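Local coordinates for FYVE-finger-containing Rab5 effector protein rabenosyn-5 (Homo sapiens, PDB 1Z0J) that binds a Rab GTPase through a short helical hairpin, the minimal Rab-binding domain of this FYVE-finger Rab5 effector, and probably acts in endosomal traffic, at residues B[13-18]-B[49-54]; B[23-28]-B[39-44]. All coordinates share one frame; numbering follows the deposited sequence.

Interaction 1. Residues B[13-18]-B[49-54]; sequences LLLQQI and HTLAKQ
Leu14 pushes its CD2 methyl against the backbone of Leu51 on the facing helix, 3.7 Å from the Leu51 CA. CB already points at that helix, and CG, anti to the backbone N (chi1 -173°), continues that way. The methyl settles among Leu51 CB, the CG2 methyl of Thr50, which stands 4.0 Å from Leu14 CD2, and the end of the Gln54 side chain, which lies alongside at a similar distance.

Leu51 answers with a bump of its own. Its CD2 methyl enters the notch between Leu15 and Ile18, residues on successive turns of helix 11-30, and meets Leu15 CD2 at 3.7 Å and Ile18 CD1 at 4.1 Å. Contact is through the terminal methyls, with Leu15 and Ile18 each crossing Leu51 at about a right angle. No hydrogen bond spans the contact; the hydroxyl of Thr50 is turned back to the carbonyl of Glu46 in its own helix, leaving the methyl to face Leu14.

The segments belong to the two arms of an antiparallel helical hairpin, the Rab-binding domain, near its open end; they run at 157°, with axes 10.6 Å apart. Leu47, one turn before Leu51 on helix 34-54, continues the apolar seam against Leu14 and Ile18, Ile9, in the segment leading into helix 11-30, packs on Leu14, and the partner protein's chain lies against Thr50.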
# COMPACT_ATOMS: atom_id res chain seq x y z
N LEU B 13 -19.55 3.95 3.27
CA LEU B 13 -18.12 3.64 3.39
C LEU B 13 -17.25 4.83 2.96
O LEU B 13 -16.21 5.09 3.56
CB LEU B 13 -17.76 2.40 2.57
CG LEU B 13 -18.50 1.09 2.86
CD1 LEU B 13 -17.99 0.02 1.94
CD2 LEU B 13 -18.36 0.66 4.32
N LEU B 14 -17.69 5.54 1.93
CA LEU B 14 -17.00 6.74 1.48
C LEU B 14 -17.07 7.84 2.53
O LEU B 14 -16.07 8.49 2.84
CB LEU B 14 -17.57 7.20 0.14
CG LEU B 14 -16.90 8.35 -0.60
CD1 LEU B 14 -15.39 8.16 -0.70
CD2 LEU B 14 -17.51 8.47 -1.98
N LEU B 15 -18.26 8.02 3.11
CA LEU B 15 -18.43 9.00 4.18
C LEU B 15 -17.58 8.67 5.41
O LEU B 15 -17.03 9.57 6.05
CB LEU B 15 -19.92 9.13 4.57
CG LEU B 15 -20.89 9.68 3.53
CD1 LEU B 15 -22.33 9.41 3.95
CD2 LEU B 15 -20.68 11.17 3.32
N GLN B 16 -17.46 7.38 5.72
CA GLN B 16 -16.63 6.95 6.86
C GLN B 16 -15.13 7.21 6.64
O GLN B 16 -14.43 7.61 7.57
CB GLN B 16 -16.89 5.48 7.19
N GLN B 17 -14.66 6.99 5.41
CA GLN B 17 -13.24 7.24 5.10
C GLN B 17 -12.91 8.74 5.11
O GLN B 17 -11.82 9.13 5.53
CB GLN B 17 -12.84 6.58 3.77
CG GLN B 17 -11.35 6.76 3.39
CD GLN B 17 -10.35 6.13 4.36
OE1 GLN B 17 -10.73 5.41 5.30
NE2 GLN B 17 -9.07 6.42 4.15
N ILE B 18 -13.87 9.56 4.68
CA ILE B 18 -13.76 11.02 4.80
C ILE B 18 -13.56 11.38 6.27
O ILE B 18 -12.65 12.13 6.62
CB ILE B 18 -15.00 11.74 4.19
CG1 ILE B 18 -14.93 11.71 2.66
CG2 ILE B 18 -15.11 13.19 4.69
CD1 ILE B 18 -16.21 12.14 1.95
N HIS B 49 -14.62 14.91 -3.93
CA HIS B 49 -14.93 14.95 -5.37
C HIS B 49 -15.66 13.68 -5.81
O HIS B 49 -16.65 13.74 -6.55
CB HIS B 49 -13.66 15.16 -6.20
CG HIS B 49 -13.90 15.19 -7.68
ND1 HIS B 49 -13.88 14.06 -8.47
CD2 HIS B 49 -14.18 16.22 -8.51
CE1 HIS B 49 -14.12 14.40 -9.72
NE2 HIS B 49 -14.31 15.70 -9.78
N THR B 50 -15.16 12.54 -5.36
CA THR B 50 -15.81 11.26 -5.66
C THR B 50 -17.23 11.20 -5.10
O THR B 50 -18.14 10.69 -5.76
CB THR B 50 -14.96 10.08 -5.15
OG1 THR B 50 -13.67 10.12 -5.77
CG2 THR B 50 -15.63 8.75 -5.47
N LEU B 51 -17.41 11.70 -3.88
CA LEU B 51 -18.74 11.77 -3.26
C LEU B 51 -19.70 12.65 -4.07
O LEU B 51 -20.84 12.26 -4.34
CB LEU B 51 -18.66 12.27 -1.81
CG LEU B 51 -19.99 12.38 -1.07
CD1 LEU B 51 -20.69 11.02 -0.89
CD2 LEU B 51 -19.79 13.05 0.28
N ALA B 52 -19.23 13.82 -4.48
CA ALA B 52 -20.04 14.72 -5.29
C ALA B 52 -20.40 14.09 -6.64
O ALA B 52 -21.51 14.30 -7.17
CB ALA B 52 -19.30 16.04 -5.49
N LYS B 53 -19.49 13.30 -7.19
CA LYS B 53 -19.73 12.58 -8.44
C LYS B 53 -20.80 11.50 -8.25
O LYS B 53 -21.69 11.33 -9.09
CB LYS B 53 -18.43 11.97 -8.95
CG LYS B 53 -18.49 11.38 -10.35
CD LYS B 53 -17.12 10.90 -10.84
CE LYS B 53 -16.61 9.72 -10.02
NZ LYS B 53 -15.35 9.17 -10.60
N GLN B 54 -20.73 10.77 -7.14
CA GLN B 54 -21.71 9.72 -6.88
C GLN B 54 -23.11 10.28 -6.68
O GLN B 54 -24.11 9.60 -6.94
CB GLN B 54 -21.27 8.86 -5.71
CG GLN B 54 -20.05 8.02 -6.08
CD GLN B 54 -19.73 6.94 -5.08
OE1 GLN B 54 -20.49 6.67 -4.15
NE2 GLN B 54 -18.58 6.29 -5.27

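Interaction 2. Residues B[23-28]-B[39-44]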
# COMPACT_ATOMS: atom_id res chain seq x y z
N ALA B 23 -9.84 12.65 10.74
CA ALA B 23 -9.17 12.27 11.99
C ALA B 23 -7.65 12.31 11.85
O ALA B 23 -6.95 12.79 12.76
CB ALA B 23 -9.65 10.90 12.48
N TYR B 24 -7.13 11.82 10.72
CA TYR B 24 -5.70 11.95 10.40
C TYR B 24 -5.27 13.40 10.27
O TYR B 24 -4.16 13.75 10.67
CB TYR B 24 -5.33 11.21 9.11
CG TYR B 24 -5.05 9.73 9.25
CD1 TYR B 24 -5.87 8.80 8.62
CD2 TYR B 24 -3.96 9.27 9.98
CE1 TYR B 24 -5.63 7.44 8.73
CE2 TYR B 24 -3.71 7.90 10.10
CZ TYR B 24 -4.55 7.00 9.48
OH TYR B 24 -4.32 5.65 9.58
N ILE B 25 -6.14 14.22 9.69
CA ILE B 25 -5.88 15.66 9.57
C ILE B 25 -5.87 16.33 10.95
O ILE B 25 -4.94 17.08 11.25
CB ILE B 25 -6.86 16.36 8.60
CG1 ILE B 25 -6.54 15.96 7.16
CG2 ILE B 25 -6.79 17.89 8.76
CD1 ILE B 25 -7.58 16.37 6.14
N PHE B 26 -6.87 16.05 11.77
CA PHE B 26 -6.93 16.59 13.13
C PHE B 26 -5.65 16.30 13.92
O PHE B 26 -5.18 17.15 14.68
CB PHE B 26 -8.15 16.04 13.87
N ASP B 27 -5.09 15.10 13.72
CA ASP B 27 -3.87 14.67 14.42
C ASP B 27 -2.59 15.26 13.82
O ASP B 27 -1.65 15.57 14.56
CB ASP B 27 -3.80 13.15 14.47
N ALA B 28 -2.54 15.39 12.50
CA ALA B 28 -1.39 15.98 11.82
C ALA B 28 -1.32 17.50 12.01
O ALA B 28 -0.24 18.09 11.89
CB ALA B 28 -1.38 15.62 10.34
N VAL B 39 -0.74 16.53 2.26
CA VAL B 39 -0.94 15.23 1.62
C VAL B 39 -2.32 14.66 1.95
O VAL B 39 -3.05 14.17 1.06
CB VAL B 39 0.17 14.23 2.04
CG1 VAL B 39 -0.22 12.78 1.73
CG2 VAL B 39 1.48 14.58 1.35
N LEU B 40 -2.68 14.74 3.22
CA LEU B 40 -3.96 14.26 3.71
C LEU B 40 -5.12 15.13 3.23
O LEU B 40 -6.19 14.61 2.91
CB LEU B 40 -3.94 14.17 5.24
CG LEU B 40 -2.98 13.11 5.80
CD1 LEU B 40 -2.63 13.42 7.24
CD2 LEU B 40 -3.57 11.70 5.68
N THR B 41 -4.90 16.44 3.16
CA THR B 41 -5.90 17.38 2.66
C THR B 41 -6.20 17.14 1.17
O THR B 41 -7.36 17.23 0.75
CB THR B 41 -5.47 18.83 2.95
OG1 THR B 41 -5.39 19.00 4.38
CG2 THR B 41 -6.48 19.84 2.39
N GLU B 42 -5.17 16.81 0.40
CA GLU B 42 -5.33 16.44 -1.01
C GLU B 42 -6.21 15.19 -1.15
O GLU B 42 -7.11 15.13 -2.00
CB GLU B 42 -3.97 16.21 -1.67
CG GLU B 42 -4.01 15.78 -3.13
CD GLU B 42 -2.79 14.98 -3.55
OE1 GLU B 42 -1.71 15.13 -2.93
OE2 GLU B 42 -2.90 14.19 -4.51
N ASN B 43 -5.96 14.18 -0.32
CA ASN B 43 -6.78 12.97 -0.32
C ASN B 43 -8.23 13.28 0.08
O ASN B 43 -9.17 12.75 -0.52
CB ASN B 43 -6.19 11.91 0.62
CG ASN B 43 -6.85 10.58 0.45
OD1 ASN B 43 -7.54 10.09 1.34
ND2 ASN B 43 -6.67 9.98 -0.73
N LEU B 44 -8.40 14.12 1.09
CA LEU B 44 -9.73 14.57 1.49
C LEU B 44 -10.47 15.22 0.32
O LEU B 44 -11.64 14.91 0.06
CB LEU B 44 -9.65 15.54 2.68
CG LEU B 44 -10.98 16.06 3.24
CD1 LEU B 44 -11.82 14.91 3.79
CD2 LEU B 44 -10.75 17.12 4.31
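Ile25 leans across to helix 34-54 at three points, and its long branch is worth following outward. CB sets the direction: with CG1 anti to the carbonyl carbon (chi1 -71°), the branch swings over toward the other helix. CG1 then slides past Leu40, 3.7 Å from that residue's CB, the two side chains running in opposite directions. At the tip, CD1 drops between two residues of the facing helix, 3.7 Å from Leu44 CD2 and 3.8 Å from Thr41 OG1, crossing both side chains nearly at right angles. That hydroxyl is hydrogen-bonded to the carbonyl of Val37, one turn earlier in its own helix.

This is the inner face of an antiparallel helical hairpin, the fold of the Rab-binding domain, and the short segment axes approach to 9.6 Å. Beside Ile25, Leu40 sends its forked end the other way: CD2 rests 3.9 Å from Tyr24 CB, while CD1 sits by the Tyr24 carbonyl and 4.0 Å from Ala28 CB. The Tyr24 ring leads away from segment 39-44, and its OH is hydrogen-bonded to the backbone of the partner protein's chain. Asn43 OD1 makes a separate hydrogen bond to an aromatic side chain of that protein.

In the fold
Interactions 1 and 2 join the same pair of helices, 11-30 and 34-54, at two levels of one hairpin. Interaction 2 is nested nearer the turn and interaction 1 lies by the chain ends, on opposite sides of the chain's centre with their own centres about 15 Å apart. Ile18 CG2 meets Leu44 CD1 at 3.8 Å, linking them into one apolar seam. Neither has a hydrogen bond across it, and both are mainly leucine-isoleucine packing with one threonine each. Interaction 1 is partly buried, three of its six touching residues being buried; interaction 2 is more of a surface contact, with one of six, and there the axes lie closer and Ala28 takes part. Both adjoin the chain of the other protein.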